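Local coordinates for TfuA domain-containing protein (PDB 6XP8) that takes part in the thioamidation of the peptide backbone, probably working together with a YcaO enzyme, at residues Ala55-Asn67 against Met78-Met91. Numbering follows the deposited sequence.
Sequences AAVGHREILSALN and MGALRASELDTHGM
The carbonyl oxygen of Val57 is gripped side-on by the guanidinium of Arg82, which brings two nitrogens to this one atom: NE lies 2.8 Å and NH2 2.9 Å from Val57 O, and both bonds run close to the guanidinium plane. Within its own helix Arg82 also forms a salt bridge, NH1 to Glu85 OE1, received on the syn lone pair of that oxygen. The same OE1 takes a second hydrogen bond from across the contact, His59 NE2 to Glu85 OE1 at 2.8 Å, nearly in the plane of the ring but from above the carboxylate. Guanidinium and imidazole thus share one acceptor, their planes 83° apart, and Arg82 CD lies at the edge of the His59 ring, 3.6 Å from its CD2. A bend at chi2 (-74°) lets the guanidinium reach Val57 O, while the aliphatic part of the arginine and the Ile62 side chain cross at about a right angle, with Ile62 CD1 against Arg82 CD; Met78 SD sits over one guanidinium face. With Arg82 replaced by alanine, Val57 O is likely to lose both donors and Glu85 its salt-bridge partner. Beyond this cluster the contacts are mainly between aliphatic side chains. Leu86 CD2 lies over one face of the His59 ring in a CH-pi contact, and CD1 of the same leucine meets Ile62 CG2 at 3.7 Å. Leu63 CD2 rests on His89 CB, and the two Leu66 methyls touch His89 O and Gly90 O. The two helices cross at -71° and are joined through strand 71-74, on whose Val72 both Leu66 and Met91 pack: a contact between the helices of two successive beta-alpha-beta units of the parallel sheet.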
loop_
_atom_site.group_PDB
_atom_site.type_symbol
_atom_site.label_atom_id
_atom_site.label_comp_id
_atom_site.label_asym_id
_atom_site.label_seq_id
_atom_site.Cartn_x
_atom_site.Cartn_y
_atom_site.Cartn_z
ATOM N N ALA A 55 -10.932 12.445 7.079
ATOM C CA ALA A 55 -10.651 11.295 7.924
ATOM C C ALA A 55 -9.194 10.817 7.895
ATOM O O ALA A 55 -8.848 9.899 8.626
ATOM C CB ALA A 55 -11.598 10.156 7.557
ATOM N N ALA A 56 -8.345 11.428 7.067
ATOM C CA ALA A 56 -6.951 10.975 6.935
ATOM C C ALA A 56 -6.115 11.310 8.164
ATOM O O ALA A 56 -6.297 12.370 8.773
ATOM C CB ALA A 56 -6.310 11.550 5.677
ATOM N N VAL A 57 -5.198 10.404 8.516
ATOM C CA VAL A 57 -4.254 10.636 9.620
ATOM C C VAL A 57 -3.416 11.890 9.326
ATOM O O VAL A 57 -2.889 12.039 8.227
ATOM C CB VAL A 57 -3.380 9.377 9.921
ATOM C CG1 VAL A 57 -2.488 8.981 8.744
ATOM C CG2 VAL A 57 -2.565 9.565 11.197
ATOM N N GLY A 58 -3.332 12.795 10.299
ATOM C CA GLY A 58 -2.678 14.089 10.085
ATOM C C GLY A 58 -1.225 14.097 10.516
ATOM O O GLY A 58 -0.825 13.296 11.370
ATOM N N HIS A 59 -0.440 15.000 9.916
ATOM C CA HIS A 59 0.964 15.205 10.307
ATOM C C HIS A 59 1.095 15.522 11.795
ATOM O O HIS A 59 1.979 14.987 12.465
ATOM C CB HIS A 59 1.638 16.316 9.484
ATOM C CG HIS A 59 1.811 15.992 8.030
ATOM N ND1 HIS A 59 2.324 16.902 7.130
ATOM C CD2 HIS A 59 1.536 14.872 7.316
ATOM C CE1 HIS A 59 2.362 16.357 5.927
ATOM N NE2 HIS A 59 1.887 15.127 6.012
ATOM N N ARG A 60 0.211 16.391 12.295
ATOM C CA ARG A 60 0.163 16.773 13.715
ATOM C C ARG A 60 0.094 15.558 14.658
ATOM O O ARG A 60 0.793 15.514 15.676
ATOM C CB ARG A 60 -0.991 17.777 13.948
ATOM C CG ARG A 60 -1.600 17.842 15.348
ATOM C CD ARG A 60 -0.813 18.720 16.316
ATOM N NE ARG A 60 -1.098 18.361 17.709
ATOM C CZ ARG A 60 -0.296 18.592 18.750
ATOM N NH1 ARG A 60 0.879 19.196 18.599
ATOM N NH2 ARG A 60 -0.678 18.209 19.961
ATOM N N GLU A 61 -0.728 14.574 14.290
ATOM C CA GLU A 61 -0.910 13.346 15.069
ATOM C C GLU A 61 0.354 12.494 15.129
ATOM O O GLU A 61 0.703 11.973 16.192
ATOM C CB GLU A 61 -2.019 12.499 14.464
ATOM C CG GLU A 61 -3.367 13.179 14.357
ATOM C CD GLU A 61 -4.382 12.253 13.744
ATOM O OE1 GLU A 61 -4.523 11.124 14.254
ATOM O OE2 GLU A 61 -5.025 12.652 12.759
ATOM N N ILE A 62 1.012 12.348 13.978
ATOM C CA ILE A 62 2.244 11.565 13.871
ATOM C C ILE A 62 3.352 12.269 14.664
ATOM O O ILE A 62 4.038 11.627 15.466
ATOM C CB ILE A 62 2.627 11.282 12.392
ATOM C CG1 ILE A 62 1.621 10.290 11.781
ATOM C CG2 ILE A 62 4.053 10.739 12.274
ATOM C CD1 ILE A 62 1.472 10.371 10.274
ATOM N N LEU A 63 3.482 13.581 14.466
ATOM C CA LEU A 63 4.462 14.389 15.204
ATOM C C LEU A 63 4.272 14.348 16.720
ATOM O O LEU A 63 5.265 14.311 17.457
ATOM C CB LEU A 63 4.487 15.836 14.694
ATOM C CG LEU A 63 5.020 16.069 13.273
ATOM C CD1 LEU A 63 4.750 17.500 12.827
ATOM C CD2 LEU A 63 6.499 15.734 13.147
ATOM N N SER A 64 3.015 14.342 17.175
ATOM C CA SER A 64 2.695 14.207 18.603
ATOM C C SER A 64 3.230 12.885 19.165
ATOM O O SER A 64 3.887 12.868 20.217
ATOM C CB SER A 64 1.184 14.329 18.851
ATOM O OG SER A 64 0.887 14.215 20.234
ATOM N N ALA A 65 2.961 11.793 18.445
ATOM C CA ALA A 65 3.456 10.460 18.802
ATOM C C ALA A 65 4.987 10.414 18.890
ATOM O O ALA A 65 5.537 9.885 19.863
ATOM C CB ALA A 65 2.931 9.415 17.819
ATOM N N LEU A 66 5.656 10.989 17.889
ATOM C CA LEU A 66 7.122 11.048 17.840
ATOM C C LEU A 66 7.707 11.851 19.003
ATOM O O LEU A 66 8.697 11.429 19.608
ATOM C CB LEU A 66 7.608 11.614 16.497
ATOM C CG LEU A 66 7.362 10.773 15.232
ATOM C CD1 LEU A 66 7.529 11.631 13.993
ATOM C CD2 LEU A 66 8.266 9.544 15.176
ATOM N N ASN A 67 7.074 12.985 19.313
ATOM C CA ASN A 67 7.490 13.859 20.423
ATOM C C ASN A 67 7.293 13.213 21.797
ATOM O O ASN A 67 7.988 13.569 22.752
ATOM C CB ASN A 67 6.752 15.206 20.372
ATOM C CG ASN A 67 7.146 16.061 19.176
ATOM O OD1 ASN A 67 8.225 15.907 18.596
ATOM N ND2 ASN A 67 6.262 16.981 18.805
ATOM N N MET A 78 -0.781 4.252 3.015
ATOM C CA MET A 78 -0.770 5.528 3.749
ATOM C C MET A 78 0.533 5.720 4.536
ATOM O O MET A 78 1.051 6.837 4.627
ATOM C CB MET A 78 -2.007 5.691 4.654
ATOM C CG MET A 78 -2.021 6.967 5.501
ATOM S SD MET A 78 -1.909 8.505 4.551
ATOM C CE MET A 78 -3.634 8.952 4.383
ATOM N N GLY A 79 1.077 4.629 5.075
ATOM C CA GLY A 79 2.349 4.693 5.797
ATOM C C GLY A 79 3.515 5.112 4.918
ATOM O O GLY A 79 4.418 5.820 5.370
ATOM N N ALA A 80 3.501 4.672 3.663
ATOM C CA ALA A 80 4.541 5.048 2.694
ATOM C C ALA A 80 4.472 6.533 2.340
ATOM O O ALA A 80 5.499 7.212 2.309
ATOM C CB ALA A 80 4.431 4.194 1.443
ATOM N N LEU A 81 3.256 7.021 2.094
ATOM C CA LEU A 81 3.014 8.423 1.781
ATOM C C LEU A 81 3.431 9.331 2.941
ATOM O O LEU A 81 4.201 10.274 2.745
ATOM C CB LEU A 81 1.540 8.648 1.396
ATOM C CG LEU A 81 1.117 10.057 0.954
ATOM C CD1 LEU A 81 1.839 10.488 -0.315
ATOM C CD2 LEU A 81 -0.392 10.101 0.755
ATOM N N ARG A 82 2.941 9.033 4.143
ATOM C CA ARG A 82 3.284 9.829 5.327
ATOM C C ARG A 82 4.770 9.771 5.691
ATOM O O ARG A 82 5.354 10.795 6.068
ATOM C CB ARG A 82 2.414 9.446 6.531
ATOM C CG ARG A 82 0.961 9.879 6.421
ATOM C CD ARG A 82 0.757 11.373 6.631
ATOM N NE ARG A 82 -0.662 11.690 6.493
ATOM C CZ ARG A 82 -1.250 12.122 5.381
ATOM N NH1 ARG A 82 -0.550 12.343 4.270
ATOM N NH2 ARG A 82 -2.558 12.343 5.383
ATOM N N ALA A 83 5.389 8.598 5.552
ATOM C CA ALA A 83 6.821 8.480 5.836
ATOM C C ALA A 83 7.653 9.333 4.873
ATOM O O ALA A 83 8.643 9.939 5.284
ATOM C CB ALA A 83 7.278 7.034 5.832
ATOM N N SER A 84 7.219 9.419 3.612
ATOM C CA SER A 84 7.893 10.274 2.629
ATOM C C SER A 84 7.785 11.764 2.978
ATOM O O SER A 84 8.655 12.561 2.606
ATOM C CB SER A 84 7.371 10.010 1.214
ATOM O OG SER A 84 6.121 10.637 0.981
ATOM N N GLU A 85 6.719 12.120 3.693
ATOM C CA GLU A 85 6.474 13.500 4.122
ATOM C C GLU A 85 7.119 13.836 5.461
ATOM O O GLU A 85 7.400 15.009 5.733
ATOM C CB GLU A 85 4.968 13.788 4.192
ATOM C CG GLU A 85 4.238 13.646 2.863
ATOM C CD GLU A 85 2.737 13.433 3.000
ATOM O OE1 GLU A 85 2.245 13.163 4.116
ATOM O OE2 GLU A 85 2.038 13.529 1.970
ATOM N N LEU A 86 7.345 12.819 6.297
ATOM C CA LEU A 86 7.751 13.045 7.689
ATOM C C LEU A 86 9.036 12.333 8.134
ATOM O O LEU A 86 9.348 12.325 9.333
ATOM C CB LEU A 86 6.586 12.716 8.645
ATOM C CG LEU A 86 5.286 13.521 8.505
ATOM C CD1 LEU A 86 4.121 12.788 9.148
ATOM C CD2 LEU A 86 5.418 14.929 9.078
ATOM N N ASP A 87 9.787 11.762 7.186
ATOM C CA ASP A 87 11.043 11.058 7.522
ATOM C C ASP A 87 12.111 11.949 8.149
ATOM O O ASP A 87 12.874 11.496 9.006
ATOM C CB ASP A 87 11.622 10.253 6.343
ATOM C CG ASP A 87 11.711 11.049 5.036
ATOM O OD1 ASP A 87 11.521 12.284 5.024
ATOM O OD2 ASP A 87 11.972 10.407 3.995
ATOM N N THR A 88 12.136 13.214 7.730
ATOM C CA THR A 88 13.070 14.208 8.281
ATOM C C THR A 88 12.733 14.585 9.733
ATOM O O THR A 88 13.564 15.165 10.440
ATOM C CB THR A 88 13.147 15.482 7.406
ATOM O OG1 THR A 88 11.852 16.086 7.313
ATOM C CG2 THR A 88 13.667 15.160 6.002
ATOM N N HIS A 89 11.519 14.231 10.164
ATOM C CA HIS A 89 11.023 14.499 11.518
ATOM C C HIS A 89 11.089 13.294 12.465
ATOM O O HIS A 89 10.721 13.402 13.642
ATOM C CB HIS A 89 9.590 15.026 11.448
ATOM C CG HIS A 89 9.483 16.419 10.913
ATOM N ND1 HIS A 89 9.145 16.690 9.605
ATOM C CD2 HIS A 89 9.662 17.620 11.513
ATOM C CE1 HIS A 89 9.127 17.998 9.419
ATOM N NE2 HIS A 89 9.437 18.584 10.561
ATOM N N GLY A 90 11.535 12.149 11.951
ATOM C CA GLY A 90 11.715 10.951 12.772
ATOM C C GLY A 90 10.887 9.733 12.400
ATOM O O GLY A 90 11.115 8.653 12.944
ATOM N N MET A 91 9.922 9.897 11.494
ATOM C CA MET A 91 9.169 8.743 10.987
ATOM C C MET A 91 10.072 7.865 10.120
ATOM O O MET A 91 10.794 8.360 9.259
ATOM C CB MET A 91 7.916 9.169 10.221
ATOM C CG MET A 91 6.967 8.019 9.902
ATOM S SD MET A 91 5.386 8.629 9.301
ATOM C CE MET A 91 4.616 7.122 8.708
#